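Local coordinates for protein leucyl-tRNA synthetase subunit alpha (Aquifex aeolicus, PDB 3O0A) that belongs to a class I leucine--tRNA ligase, of which this CP1 hydrolytic domain probably edits tRNA charged with the wrong amino acid, at residues R9-I14 with Y112-A117; I40-T45 with A138-P143; F51-V56 with E120-W125; F20-P25 with G72-N77. All coordinates share one frame; numbering follows the deposited sequence.

Interaction 1 of 4, residues R9-I14 with Y112-A117; sequences RFYVEI and YATNPA
Tyr-11 and Thr-114 form a single antiparallel hydrogen-bonded bridge between strands 6-13 and 106-114. Thr-114 N gives a firm bond to Tyr-11 O at 2.7 Å. The return bond, Tyr-11 N to Thr-114 O, is weak. Phe-10 can be followed outward from its CB, which lies 4.4 Å from Ala-113 CB. Pro-116 CD caps the ring over its centre, 3.9 Å from the centroid of Phe-10, a CH-pi contact. CD2 turns to the carbonyl O of Thr-114. CE2 reaches Asn-115, with CA 3.7 Å from Phe-10 CE2, and CZ ends near Asn-115 OD1. The Asn-115 amide runs alongside the ring, its plane turned 42° from it. OD1 also closes an Asx turn by accepting from Ala-117 N. Tyr-11 CG sits between its backbone N and carbonyl carbon (chi1 52°), which turns the ring back over Thr-114, whose CB packs on one face. Thr-114 OG1 donates to Glu-13 OE2 at 2.6 Å, meeting it from above the carboxylate plane. A water joins Glu-13 N, Tyr-112 O and Thr-114 OG1. Lys-121 makes a salt bridge with the same OE2. The contact thus pairs an apolar ring cluster with a charged, hydrated end, where Lys-121 would probably stabilise the carboxylate as an anion.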
loop_
_atom_site.group_PDB
_atom_site.type_symbol
_atom_site.label_atom_id
_atom_site.label_comp_id
_atom_site.label_asym_id
_atom_site.label_seq_id
_atom_site.Cartn_x
_atom_site.Cartn_y
_atom_site.Cartn_z
ATOM N N ARG A 9 2.227 5.450 8.074
ATOM C CA ARG A 9 1.843 4.271 8.847
ATOM C C ARG A 9 0.433 3.817 8.477
ATOM O O ARG A 9 -0.553 4.280 9.047
ATOM C CB ARG A 9 1.971 4.529 10.362
ATOM C CG ARG A 9 3.351 5.036 10.779
ATOM C CD ARG A 9 3.657 4.722 12.229
ATOM N NE ARG A 9 3.699 3.274 12.488
ATOM C CZ ARG A 9 4.783 2.577 12.837
ATOM N NH1 ARG A 9 5.969 3.164 12.950
ATOM N NH2 ARG A 9 4.683 1.268 13.068
ATOM N N PHE A 10 0.335 2.942 7.481
ATOM C CA PHE A 10 -0.917 2.219 7.259
ATOM C C PHE A 10 -1.056 1.186 8.379
ATOM O O PHE A 10 -0.074 0.867 9.045
ATOM C CB PHE A 10 -0.912 1.561 5.872
ATOM C CG PHE A 10 -1.111 2.548 4.754
ATOM C CD1 PHE A 10 -0.097 3.448 4.406
ATOM C CD2 PHE A 10 -2.325 2.604 4.073
ATOM C CE1 PHE A 10 -0.290 4.382 3.378
ATOM C CE2 PHE A 10 -2.523 3.531 3.046
ATOM C CZ PHE A 10 -1.491 4.418 2.695
ATOM N N TYR A 11 -2.266 0.682 8.601
ATOM C CA TYR A 11 -2.434 -0.366 9.604
ATOM C C TYR A 11 -3.631 -1.240 9.323
ATOM O O TYR A 11 -4.658 -0.775 8.842
ATOM C CB TYR A 11 -2.531 0.233 11.021
ATOM C CG TYR A 11 -3.563 1.330 11.179
ATOM C CD1 TYR A 11 -3.222 2.670 10.960
ATOM C CD2 TYR A 11 -4.884 1.037 11.543
ATOM C CE1 TYR A 11 -4.158 3.699 11.104
ATOM C CE2 TYR A 11 -5.851 2.073 11.687
ATOM C CZ TYR A 11 -5.471 3.394 11.461
ATOM O OH TYR A 11 -6.385 4.424 11.593
ATOM N N VAL A 12 -3.488 -2.518 9.640
ATOM C CA VAL A 12 -4.618 -3.432 9.603
ATOM C C VAL A 12 -5.252 -3.427 10.984
ATOM O O VAL A 12 -4.601 -3.775 11.979
ATOM C CB VAL A 12 -4.180 -4.857 9.207
ATOM C CG1 VAL A 12 -5.351 -5.807 9.262
ATOM C CG2 VAL A 12 -3.546 -4.861 7.816
ATOM N N GLU A 13 -6.514 -2.999 11.040
ATOM C CA GLU A 13 -7.281 -3.053 12.281
ATOM C C GLU A 13 -7.703 -4.485 12.570
ATOM O O GLU A 13 -8.198 -5.186 11.679
ATOM C CB GLU A 13 -8.525 -2.182 12.175
ATOM C CG GLU A 13 -8.225 -0.706 12.010
ATOM C CD GLU A 13 -9.487 0.091 11.784
ATOM O OE1 GLU A 13 -10.517 -0.264 12.396
ATOM O OE2 GLU A 13 -9.470 1.032 10.962
ATOM N N ILE A 14 -7.494 -4.912 13.811
ATOM C CA ILE A 14 -7.885 -6.255 14.248
ATOM C C ILE A 14 -8.743 -6.138 15.505
ATOM O O ILE A 14 -8.222 -5.903 16.601
ATOM C CB ILE A 14 -6.645 -7.152 14.518
ATOM C CG1 ILE A 14 -5.770 -7.319 13.260
ATOM C CG2 ILE A 14 -7.064 -8.511 15.095
ATOM C CD1 ILE A 14 -6.432 -8.085 12.137
ATOM N N TYR A 112 -7.344 -6.002 4.863
ATOM C CA TYR A 112 -7.491 -4.626 4.401
ATOM C C TYR A 112 -6.822 -3.672 5.379
ATOM O O TYR A 112 -7.061 -3.722 6.598
ATOM C CB TYR A 112 -8.970 -4.289 4.252
ATOM C CG TYR A 112 -9.646 -5.145 3.212
ATOM C CD1 TYR A 112 -10.088 -6.435 3.517
ATOM C CD2 TYR A 112 -9.820 -4.674 1.913
ATOM C CE1 TYR A 112 -10.698 -7.234 2.540
ATOM C CE2 TYR A 112 -10.439 -5.450 0.949
ATOM C CZ TYR A 112 -10.862 -6.723 1.261
ATOM O OH TYR A 112 -11.473 -7.483 0.293
ATOM N N ALA A 113 -5.961 -2.827 4.841
ATOM C CA ALA A 113 -5.269 -1.834 5.648
ATOM C C ALA A 113 -6.110 -0.563 5.670
ATOM O O ALA A 113 -6.703 -0.177 4.663
ATOM C CB ALA A 113 -3.911 -1.543 5.040
ATOM N N THR A 114 -6.143 0.090 6.822
ATOM C CA THR A 114 -6.772 1.387 6.925
ATOM C C THR A 114 -5.782 2.436 6.458
ATOM O O THR A 114 -4.625 2.465 6.891
ATOM C CB THR A 114 -7.221 1.663 8.363
ATOM O OG1 THR A 114 -8.120 0.624 8.771
ATOM C CG2 THR A 114 -7.911 3.022 8.464
ATOM N N ASN A 115 -6.256 3.279 5.545
ATOM C CA ASN A 115 -5.511 4.447 5.094
ATOM C C ASN A 115 -5.646 5.542 6.160
ATOM O O ASN A 115 -6.764 5.989 6.455
ATOM C CB ASN A 115 -6.097 4.902 3.750
ATOM C CG ASN A 115 -5.339 6.062 3.135
ATOM O OD1 ASN A 115 -4.680 6.836 3.831
ATOM N ND2 ASN A 115 -5.428 6.183 1.813
ATOM N N PRO A 116 -4.518 5.974 6.757
ATOM C CA PRO A 116 -4.569 6.954 7.859
ATOM C C PRO A 116 -5.056 8.334 7.395
ATOM O O PRO A 116 -5.456 9.147 8.226
ATOM C CB PRO A 116 -3.107 7.025 8.325
ATOM C CG PRO A 116 -2.319 6.658 7.124
ATOM C CD PRO A 116 -3.135 5.590 6.434
ATOM N N ALA A 117 -5.021 8.589 6.086
ATOM C CA ALA A 117 -5.429 9.903 5.562
ATOM C C ALA A 117 -6.951 10.065 5.541
ATOM O O ALA A 117 -7.474 11.145 5.827
ATOM C CB ALA A 117 -4.858 10.121 4.170
HETATM O O HOH W 1 -7.924 -2.170 8.609
#

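Interaction 2 of 4, residues I40-T45 with A138-P143; sequences IDVFTT and AIMCVP
Val-42 and Ile-139 bring the backbones of strands 37-44 and 138-141 within 5.0 Å, CA to CA, while the segment axes cross at -71°. The strands belong to different sheets. Two waters link them. One accepts from Met-140 N and donates to Phe-43 O. The other accepts from Phe-43 N and donates to Ala-138 O. Val-42 fills the middle of the crossing. Its CB lies 3.4 Å from Ala-138 O. CG1, anti to the carbonyl carbon of Val-42 (chi1 -52°), meets the backbone of Ile-139 and lies 4.2 Å from Ala-138 CB. CG2 takes the other side and touches Met-140 CB at 4.2 Å. An alanine in place of Val-42 would probably open a gap between Ala-138 and Met-140, with both branches gone. At one end Ile-40 CG2 packs on Ala-138 CB at 3.9 Å. At the other, the extended Met-140 chain carries its CE methyl to Thr-44, 3.7 Å from OG1 and 3.8 Å from CG2 of that residue. Thr-44 OG1 accepts a hydrogen bond from Arg-46 N. Strand 6-13 flanks strand 37-44, and its Phe-10 touches both Val-42 and Met-140. Strand 55-58 borders strand 138-141, and helix 147-156 packs against Ile-139 and Cys-141.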
loop_
_atom_site.group_PDB
_atom_site.type_symbol
_atom_site.label_atom_id
_atom_site.label_comp_id
_atom_site.label_asym_id
_atom_site.label_seq_id
_atom_site.Cartn_x
_atom_site.Cartn_y
_atom_site.Cartn_z
ATOM N N ILE A 40 1.637 -1.338 8.903
ATOM C CA ILE A 40 2.398 -1.510 7.663
ATOM C C ILE A 40 2.968 -0.151 7.302
ATOM O O ILE A 40 2.277 0.693 6.729
ATOM C CB ILE A 40 1.494 -2.031 6.526
ATOM C CG1 ILE A 40 0.803 -3.328 6.955
ATOM C CG2 ILE A 40 2.282 -2.255 5.229
ATOM C CD1 ILE A 40 -0.509 -3.130 7.661
ATOM N N ASP A 41 4.233 0.051 7.632
ATOM C CA ASP A 41 4.873 1.324 7.322
ATOM C C ASP A 41 5.293 1.318 5.857
ATOM O O ASP A 41 5.908 0.356 5.374
ATOM C CB ASP A 41 6.107 1.549 8.186
ATOM C CG ASP A 41 5.787 1.731 9.662
ATOM O OD1 ASP A 41 4.629 2.058 10.015
ATOM O OD2 ASP A 41 6.730 1.553 10.468
ATOM N N VAL A 42 4.956 2.390 5.150
ATOM C CA VAL A 42 5.345 2.506 3.750
ATOM C C VAL A 42 6.214 3.745 3.584
ATOM O O VAL A 42 5.993 4.751 4.234
ATOM C CB VAL A 42 4.123 2.516 2.755
ATOM C CG1 VAL A 42 3.184 1.327 2.996
ATOM C CG2 VAL A 42 3.335 3.819 2.800
ATOM N N PHE A 43 7.223 3.660 2.727
ATOM C CA PHE A 43 7.906 4.867 2.297
ATOM C C PHE A 43 7.372 5.343 0.948
ATOM O O PHE A 43 7.180 4.552 0.039
ATOM C CB PHE A 43 9.419 4.679 2.231
ATOM C CG PHE A 43 10.130 5.867 1.647
ATOM C CD1 PHE A 43 10.342 7.015 2.409
ATOM C CD2 PHE A 43 10.537 5.858 0.317
ATOM C CE1 PHE A 43 10.975 8.130 1.851
ATOM C CE2 PHE A 43 11.168 6.965 -0.242
ATOM C CZ PHE A 43 11.381 8.098 0.526
ATOM N N THR A 44 7.131 6.643 0.825
ATOM C CA THR A 44 6.690 7.214 -0.453
ATOM C C THR A 44 7.339 8.557 -0.734
ATOM O O THR A 44 7.506 9.357 0.173
ATOM C CB THR A 44 5.132 7.374 -0.529
ATOM O OG1 THR A 44 4.767 7.926 -1.804
ATOM C CG2 THR A 44 4.590 8.264 0.587
ATOM N N THR A 45 7.693 8.805 -1.994
ATOM C CA THR A 45 8.132 10.138 -2.411
ATOM C C THR A 45 6.931 10.950 -2.900
ATOM O O THR A 45 7.085 12.084 -3.362
ATOM C CB THR A 45 9.208 10.079 -3.520
ATOM O OG1 THR A 45 8.671 9.422 -4.677
ATOM C CG2 THR A 45 10.429 9.312 -3.024
ATOM N N ALA A 138 7.413 -2.148 1.591
ATOM C CA ALA A 138 5.966 -2.082 1.379
ATOM C C ALA A 138 5.635 -0.712 0.819
ATOM O O ALA A 138 6.217 0.301 1.232
ATOM C CB ALA A 138 5.217 -2.304 2.667
ATOM N N ILE A 139 4.717 -0.681 -0.137
ATOM C CA ILE A 139 4.354 0.588 -0.763
ATOM C C ILE A 139 2.844 0.804 -0.715
ATOM O O ILE A 139 2.060 -0.158 -0.674
ATOM C CB ILE A 139 4.884 0.685 -2.232
ATOM C CG1 ILE A 139 4.263 -0.399 -3.123
ATOM C CG2 ILE A 139 6.427 0.610 -2.259
ATOM C CD1 ILE A 139 4.352 -0.098 -4.633
ATOM N N MET A 140 2.444 2.073 -0.708
ATOM C CA MET A 140 1.068 2.403 -1.038
ATOM C C MET A 140 0.940 2.506 -2.547
ATOM O O MET A 140 1.841 3.016 -3.240
ATOM C CB MET A 140 0.614 3.688 -0.357
ATOM C CG MET A 140 1.252 4.948 -0.909
ATOM S SD MET A 140 0.723 6.348 0.086
ATOM C CE MET A 140 1.167 7.663 -1.048
ATOM N N CYS A 141 -0.167 1.991 -3.067
ATOM C CA CYS A 141 -0.342 1.961 -4.503
ATOM C C CYS A 141 -1.446 2.901 -4.960
ATOM O O CYS A 141 -2.577 2.836 -4.486
ATOM C CB CYS A 141 -0.579 0.527 -4.975
ATOM S SG CYS A 141 0.783 -0.575 -4.516
ATOM N N VAL A 142 -1.082 3.770 -5.895
ATOM C CA VAL A 142 -1.935 4.849 -6.364
ATOM C C VAL A 142 -1.966 4.712 -7.895
ATOM O O VAL A 142 -1.217 5.391 -8.611
ATOM C CB VAL A 142 -1.393 6.228 -5.922
ATOM C CG1 VAL A 142 -2.331 7.375 -6.358
ATOM C CG2 VAL A 142 -1.179 6.254 -4.394
ATOM N N PRO A 143 -2.822 3.808 -8.404
ATOM C CA PRO A 143 -2.827 3.546 -9.845
ATOM C C PRO A 143 -3.096 4.768 -10.720
ATOM O O PRO A 143 -2.630 4.806 -11.857
ATOM C CB PRO A 143 -3.948 2.518 -10.042
ATOM C CG PRO A 143 -4.343 2.063 -8.715
ATOM C CD PRO A 143 -3.800 2.984 -7.669
HETATM O O HOH W 2 4.628 3.950 -1.179
HETATM O O HOH W 3 8.636 1.645 1.018
#

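Interaction 3 of 4, residues F51-V56 with E120-W125; sequences FGATFV and EKIPVW
Ile-122 holds CG1 between its backbone N and carbonyl carbon (chi1 59°), and the chain then runs extended (chi2 171°). This carries CD1 across to Ala-53 and Val-56. Val-56 has CG1 anti to its own N (chi1 171°), which sets CG2 facing that methyl. The contact joins two parallel neighbours, strands 55-58 and 121-127, in the four-stranded mixed sheet of the editing domain. Val-56 and Val-124 form the parallel bridge. Val-56 N donates to Pro-123 O at 3.0 Å. Trp-125 N donates to Val-56 O at 2.8 Å, nearly along the C=O axis. One residue of strand 55-58 therefore bonds on both sides of Val-124, the usual parallel pattern. The two valines stand on the same face of the sheet, with their CG1 methyls in loose contact.

Ile-122 comes in across Val-56, CD1 lying 3.8 Å from CG2 of Val-56. The same CD1 is 4.0 Å from Ala-53 CB. Both CG2 and CD1 of Ile-122 lie against the carbonyl O of Ala-53, and its CB lies against that of Thr-54. Phe-10 of strand 6-13 touches Ala-53, Val-56 and Ile-122 from the other sheet. An alanine at Ile-122 would probably leave a gap between Ala-53 and Val-56, and Phe-10 would lose one of its supports. Pro-123 packs beside Phe-55, its CG 4.0 Å from Phe-55 CB. Just before the strand, Glu-120 OE1 makes a salt bridge with Lys-161. A water lies 2.6 Å from Ala-53 O and also 2.6 Å from Glu-120 OE1.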
loop_
_atom_site.group_PDB
_atom_site.type_symbol
_atom_site.label_atom_id
_atom_site.label_comp_id
_atom_site.label_asym_id
_atom_site.label_seq_id
_atom_site.Cartn_x
_atom_site.Cartn_y
_atom_site.Cartn_z
ATOM N N PHE A 51 -4.273 10.097 -0.438
ATOM C CA PHE A 51 -5.722 9.889 -0.477
ATOM C C PHE A 51 -6.125 9.001 -1.652
ATOM O O PHE A 51 -7.241 8.481 -1.688
ATOM C CB PHE A 51 -6.478 11.219 -0.521
ATOM C CG PHE A 51 -6.457 11.972 0.786
ATOM C CD1 PHE A 51 -5.365 12.763 1.133
ATOM C CD2 PHE A 51 -7.548 11.902 1.664
ATOM C CE1 PHE A 51 -5.338 13.476 2.349
ATOM C CE2 PHE A 51 -7.545 12.616 2.879
ATOM C CZ PHE A 51 -6.431 13.403 3.227
ATOM N N GLY A 52 -5.207 8.827 -2.602
ATOM C CA GLY A 52 -5.472 8.044 -3.809
ATOM C C GLY A 52 -5.003 6.610 -3.713
ATOM O O GLY A 52 -5.095 5.862 -4.685
ATOM N N ALA A 53 -4.515 6.216 -2.536
ATOM C CA ALA A 53 -4.077 4.836 -2.333
ATOM C C ALA A 53 -5.288 3.916 -2.340
ATOM O O ALA A 53 -6.205 4.077 -1.535
ATOM C CB ALA A 53 -3.259 4.691 -1.030
ATOM N N THR A 54 -5.309 2.980 -3.285
ATOM C CA THR A 54 -6.439 2.045 -3.391
ATOM C C THR A 54 -6.054 0.606 -3.057
ATOM O O THR A 54 -6.915 -0.293 -3.046
ATOM C CB THR A 54 -7.097 2.106 -4.781
ATOM O OG1 THR A 54 -6.148 1.723 -5.780
ATOM C CG2 THR A 54 -7.599 3.517 -5.076
ATOM N N PHE A 55 -4.754 0.390 -2.832
ATOM C CA PHE A 55 -4.241 -0.875 -2.310
ATOM C C PHE A 55 -2.816 -0.699 -1.799
ATOM O O PHE A 55 -2.188 0.345 -2.038
ATOM C CB PHE A 55 -4.359 -2.029 -3.347
ATOM C CG PHE A 55 -3.626 -1.803 -4.646
ATOM C CD1 PHE A 55 -4.146 -0.964 -5.636
ATOM C CD2 PHE A 55 -2.459 -2.513 -4.921
ATOM C CE1 PHE A 55 -3.482 -0.795 -6.854
ATOM C CE2 PHE A 55 -1.787 -2.350 -6.136
ATOM C CZ PHE A 55 -2.301 -1.484 -7.102
ATOM N N VAL A 56 -2.351 -1.696 -1.046
ATOM C CA VAL A 56 -1.009 -1.733 -0.494
ATOM C C VAL A 56 -0.325 -2.977 -1.033
ATOM O O VAL A 56 -0.966 -4.024 -1.149
ATOM C CB VAL A 56 -1.082 -1.769 1.058
ATOM C CG1 VAL A 56 0.285 -2.040 1.699
ATOM C CG2 VAL A 56 -1.677 -0.454 1.583
ATOM N N GLU A 120 -10.242 4.884 4.790
ATOM C CA GLU A 120 -10.711 3.867 3.850
ATOM C C GLU A 120 -9.932 2.585 4.049
ATOM O O GLU A 120 -8.748 2.621 4.384
ATOM C CB GLU A 120 -10.590 4.347 2.407
ATOM C CG GLU A 120 -11.563 5.468 2.092
ATOM C CD GLU A 120 -11.415 6.040 0.703
ATOM O OE1 GLU A 120 -10.573 5.559 -0.091
ATOM O OE2 GLU A 120 -12.169 6.991 0.410
ATOM N N LYS A 121 -10.627 1.462 3.892
ATOM C CA LYS A 121 -10.001 0.148 3.983
ATOM C C LYS A 121 -9.652 -0.365 2.588
ATOM O O LYS A 121 -10.518 -0.473 1.703
ATOM C CB LYS A 121 -10.918 -0.813 4.741
ATOM C CG LYS A 121 -11.072 -0.424 6.208
ATOM C CD LYS A 121 -12.114 -1.269 6.909
ATOM C CE LYS A 121 -12.470 -0.682 8.281
ATOM N NZ LYS A 121 -11.296 -0.720 9.178
ATOM N N ILE A 122 -8.368 -0.640 2.385
ATOM C CA ILE A 122 -7.836 -0.975 1.067
ATOM C C ILE A 122 -7.081 -2.314 1.126
ATOM O O ILE A 122 -6.405 -2.590 2.116
ATOM C CB ILE A 122 -6.964 0.179 0.478
ATOM C CG1 ILE A 122 -5.778 0.518 1.383
ATOM C CG2 ILE A 122 -7.819 1.444 0.232
ATOM C CD1 ILE A 122 -4.790 1.488 0.733
ATOM N N PRO A 123 -7.225 -3.164 0.084
ATOM C CA PRO A 123 -6.671 -4.520 0.150
ATOM C C PRO A 123 -5.144 -4.569 0.120
ATOM O O PRO A 123 -4.501 -3.765 -0.565
ATOM C CB PRO A 123 -7.260 -5.198 -1.093
ATOM C CG PRO A 123 -7.487 -4.078 -2.045
ATOM C CD PRO A 123 -7.909 -2.919 -1.201
ATOM N N VAL A 124 -4.579 -5.508 0.879
ATOM C CA VAL A 124 -3.140 -5.713 0.919
ATOM C C VAL A 124 -2.759 -6.919 0.069
ATOM O O VAL A 124 -3.272 -8.017 0.282
ATOM C CB VAL A 124 -2.626 -5.893 2.354
ATOM C CG1 VAL A 124 -1.085 -5.914 2.370
ATOM C CG2 VAL A 124 -3.145 -4.770 3.243
ATOM N N TRP A 125 -1.856 -6.669 -0.877
ATOM C CA TRP A 125 -1.327 -7.643 -1.828
ATOM C C TRP A 125 0.185 -7.820 -1.649
ATOM O O TRP A 125 0.844 -7.019 -0.978
ATOM C CB TRP A 125 -1.603 -7.131 -3.246
ATOM C CG TRP A 125 -3.016 -7.247 -3.660
ATOM C CD1 TRP A 125 -4.095 -6.557 -3.162
ATOM C CD2 TRP A 125 -3.519 -8.107 -4.674
ATOM N NE1 TRP A 125 -5.247 -6.952 -3.810
ATOM C CE2 TRP A 125 -4.922 -7.905 -4.739
ATOM C CE3 TRP A 125 -2.927 -9.042 -5.530
ATOM C CZ2 TRP A 125 -5.732 -8.598 -5.636
ATOM C CZ3 TRP A 125 -3.739 -9.743 -6.417
ATOM C CH2 TRP A 125 -5.125 -9.519 -6.459
HETATM O O HOH W 4 -7.926 5.542 -0.165
#

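Interaction 4 of 4, residues F20-P25 with G72-N77; sequences FLNCVP and GERLGN
Phe-20 lays its ring beside the aliphatic part of Arg-74. Its CE1 lies 3.3 Å from Arg-74 CG, and CD1 is close to the same carbon. The phenylalanine and arginine chains run antiparallel, and the ring and guanidinium planes are only 12° apart. The far end of the ring turns to Leu-75, where CZ of Phe-20 meets CD2 of Leu-75 at 3.6 Å. Leu-75 lies crosswise to the phenylalanine.

Arg-74 starts with CG anti to its backbone N (chi1 -170°) and then folds twice, at chi2 (81°) and chi3. The folds bring the guanidinium to Asn-22, where NH1 and NH2 both point at the one oxygen. NH2 reaches Asn-22 OD1 at 2.7 Å, in the carbonyl plane and on a lone pair. NH1 reaches the same Asn-22 OD1 at 2.9 Å from above that plane. The amide stands almost square to the guanidinium. NH1 also donates to Lys-19 O, so the loop holds the arginine at more than one point.

Arg-74 lies in the last turn of its helix, which closes with a Schellman motif. Gly-76 has positive phi there, Asn-77 N bonds to Gly-72 O and Gly-76 N to Glu-73 O. The loop 20-25 is further tied to this helix by the disulfide of Cys-23 with Cys-70. Ile-71 of the helix packs against Phe-20 and Cys-23. Cys-23 SG also sits over one face of the Arg-74 guanidinium, 3.6 Å from its NH2.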
loop_
_atom_site.group_PDB
_atom_site.type_symbol
_atom_site.label_atom_id
_atom_site.label_comp_id
_atom_site.label_asym_id
_atom_site.label_seq_id
_atom_site.Cartn_x
_atom_site.Cartn_y
_atom_site.Cartn_z
ATOM N N PHE A 20 -6.508 -14.074 16.423
ATOM C CA PHE A 20 -5.412 -13.992 15.477
ATOM C C PHE A 20 -4.011 -14.050 16.081
ATOM O O PHE A 20 -3.017 -13.997 15.339
ATOM C CB PHE A 20 -5.559 -12.726 14.628
ATOM C CG PHE A 20 -6.897 -12.603 13.992
ATOM C CD1 PHE A 20 -7.149 -13.173 12.750
ATOM C CD2 PHE A 20 -7.922 -11.924 14.650
ATOM C CE1 PHE A 20 -8.411 -13.054 12.170
ATOM C CE2 PHE A 20 -9.175 -11.801 14.081
ATOM C CZ PHE A 20 -9.411 -12.375 12.836
ATOM N N LEU A 21 -3.918 -14.207 17.399
ATOM C CA LEU A 21 -2.612 -14.167 18.079
ATOM C C LEU A 21 -1.600 -15.181 17.547
ATOM O O LEU A 21 -0.392 -14.902 17.500
ATOM C CB LEU A 21 -2.773 -14.373 19.591
ATOM C CG LEU A 21 -3.126 -13.131 20.401
ATOM C CD1 LEU A 21 -3.441 -13.544 21.843
ATOM C CD2 LEU A 21 -1.965 -12.111 20.345
ATOM N N ASN A 22 -2.064 -16.364 17.148
ATOM C CA ASN A 22 -1.101 -17.340 16.648
ATOM C C ASN A 22 -0.595 -17.063 15.224
ATOM O O ASN A 22 0.286 -17.763 14.730
ATOM C CB ASN A 22 -1.563 -18.804 16.886
ATOM C CG ASN A 22 -2.632 -19.272 15.902
ATOM O OD1 ASN A 22 -2.921 -18.613 14.916
ATOM N ND2 ASN A 22 -3.172 -20.456 16.154
ATOM N N CYS A 23 -1.128 -16.012 14.595
ATOM C CA CYS A 23 -0.635 -15.540 13.299
ATOM C C CYS A 23 0.544 -14.593 13.425
ATOM O O CYS A 23 1.200 -14.313 12.432
ATOM C CB CYS A 23 -1.722 -14.809 12.532
ATOM S SG CYS A 23 -2.997 -15.916 11.956
ATOM N N VAL A 24 0.775 -14.070 14.630
ATOM C CA VAL A 24 1.728 -12.964 14.802
ATOM C C VAL A 24 2.881 -13.345 15.729
ATOM O O VAL A 24 2.679 -14.069 16.713
ATOM C CB VAL A 24 1.055 -11.645 15.289
ATOM C CG1 VAL A 24 -0.223 -11.326 14.469
ATOM C CG2 VAL A 24 0.706 -11.722 16.751
ATOM N N PRO A 25 4.097 -12.875 15.404
ATOM C CA PRO A 25 5.224 -13.137 16.298
ATOM C C PRO A 25 5.155 -12.283 17.547
ATOM O O PRO A 25 4.487 -11.245 17.561
ATOM C CB PRO A 25 6.437 -12.729 15.468
ATOM C CG PRO A 25 5.924 -11.662 14.556
ATOM C CD PRO A 25 4.496 -12.073 14.230
ATOM N N GLY A 72 -5.529 -13.321 6.824
ATOM C CA GLY A 72 -6.469 -13.329 5.695
ATOM C C GLY A 72 -7.107 -14.689 5.503
ATOM O O GLY A 72 -8.290 -14.791 5.147
ATOM N N GLU A 73 -6.351 -15.747 5.760
ATOM C CA GLU A 73 -6.944 -17.094 5.774
ATOM C C GLU A 73 -7.975 -17.219 6.897
ATOM O O GLU A 73 -9.089 -17.755 6.698
ATOM C CB GLU A 73 -5.848 -18.158 5.930
ATOM C CG GLU A 73 -6.409 -19.578 6.119
ATOM C CD GLU A 73 -5.330 -20.576 6.427
ATOM O OE1 GLU A 73 -4.826 -20.570 7.568
ATOM O OE2 GLU A 73 -4.999 -21.394 5.536
ATOM N N ARG A 74 -7.607 -16.713 8.070
ATOM C CA ARG A 74 -8.425 -16.771 9.292
ATOM C C ARG A 74 -9.753 -16.022 9.070
ATOM O O ARG A 74 -10.801 -16.449 9.556
ATOM C CB ARG A 74 -7.611 -16.183 10.461
ATOM C CG ARG A 74 -8.169 -16.354 11.892
ATOM C CD ARG A 74 -7.899 -17.682 12.529
ATOM N NE ARG A 74 -6.611 -18.308 12.230
ATOM C CZ ARG A 74 -5.622 -18.467 13.108
ATOM N NH1 ARG A 74 -5.754 -18.024 14.356
ATOM N NH2 ARG A 74 -4.499 -19.076 12.738
ATOM N N LEU A 75 -9.707 -14.946 8.284
ATOM C CA LEU A 75 -10.894 -14.171 7.881
ATOM C C LEU A 75 -11.713 -14.789 6.735
ATOM O O LEU A 75 -12.826 -14.323 6.442
ATOM C CB LEU A 75 -10.479 -12.744 7.483
ATOM C CG LEU A 75 -9.882 -11.834 8.564
ATOM C CD1 LEU A 75 -9.357 -10.535 7.960
ATOM C CD2 LEU A 75 -10.919 -11.551 9.664
ATOM N N GLY A 76 -11.161 -15.825 6.100
ATOM C CA GLY A 76 -11.770 -16.488 4.938
ATOM C C GLY A 76 -11.597 -15.745 3.627
ATOM O O GLY A 76 -12.329 -16.004 2.663
ATOM N N ASN A 77 -10.638 -14.815 3.589
ATOM C CA ASN A 77 -10.439 -13.934 2.432
ATOM C C ASN A 77 -9.261 -14.323 1.545
ATOM O O ASN A 77 -9.173 -13.870 0.396
ATOM C CB ASN A 77 -10.183 -12.488 2.877
ATOM C CG ASN A 77 -11.355 -11.848 3.604
ATOM O OD1 ASN A 77 -12.512 -12.265 3.472
ATOM N ND2 ASN A 77 -11.055 -10.781 4.351
#

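In the fold
From the N terminus, strand 6-13 leads into loop 20-25, whose contact with 72-77 closes the first loop, that of interaction 4, through helix 26-35 and strands 37-44 and 55-58. Interaction 1 closes next, at strand 106-114, with interaction 4 nested inside it. Interaction 3 closes at strand 121-127 and interaction 2 last, at 138-141, with 3 nested inside it. Interactions 1 and 2 cross, as do 1 and 3. Interaction 4 crosses both 2 and 3 without touching either. Interactions 1 and 2 join the three-stranded sheet to the outer strands of the four-stranded one. Interaction 3 joins its two inner strands. Interaction 4, at the periphery, ties loop 20-25 to the end of helix 64-74.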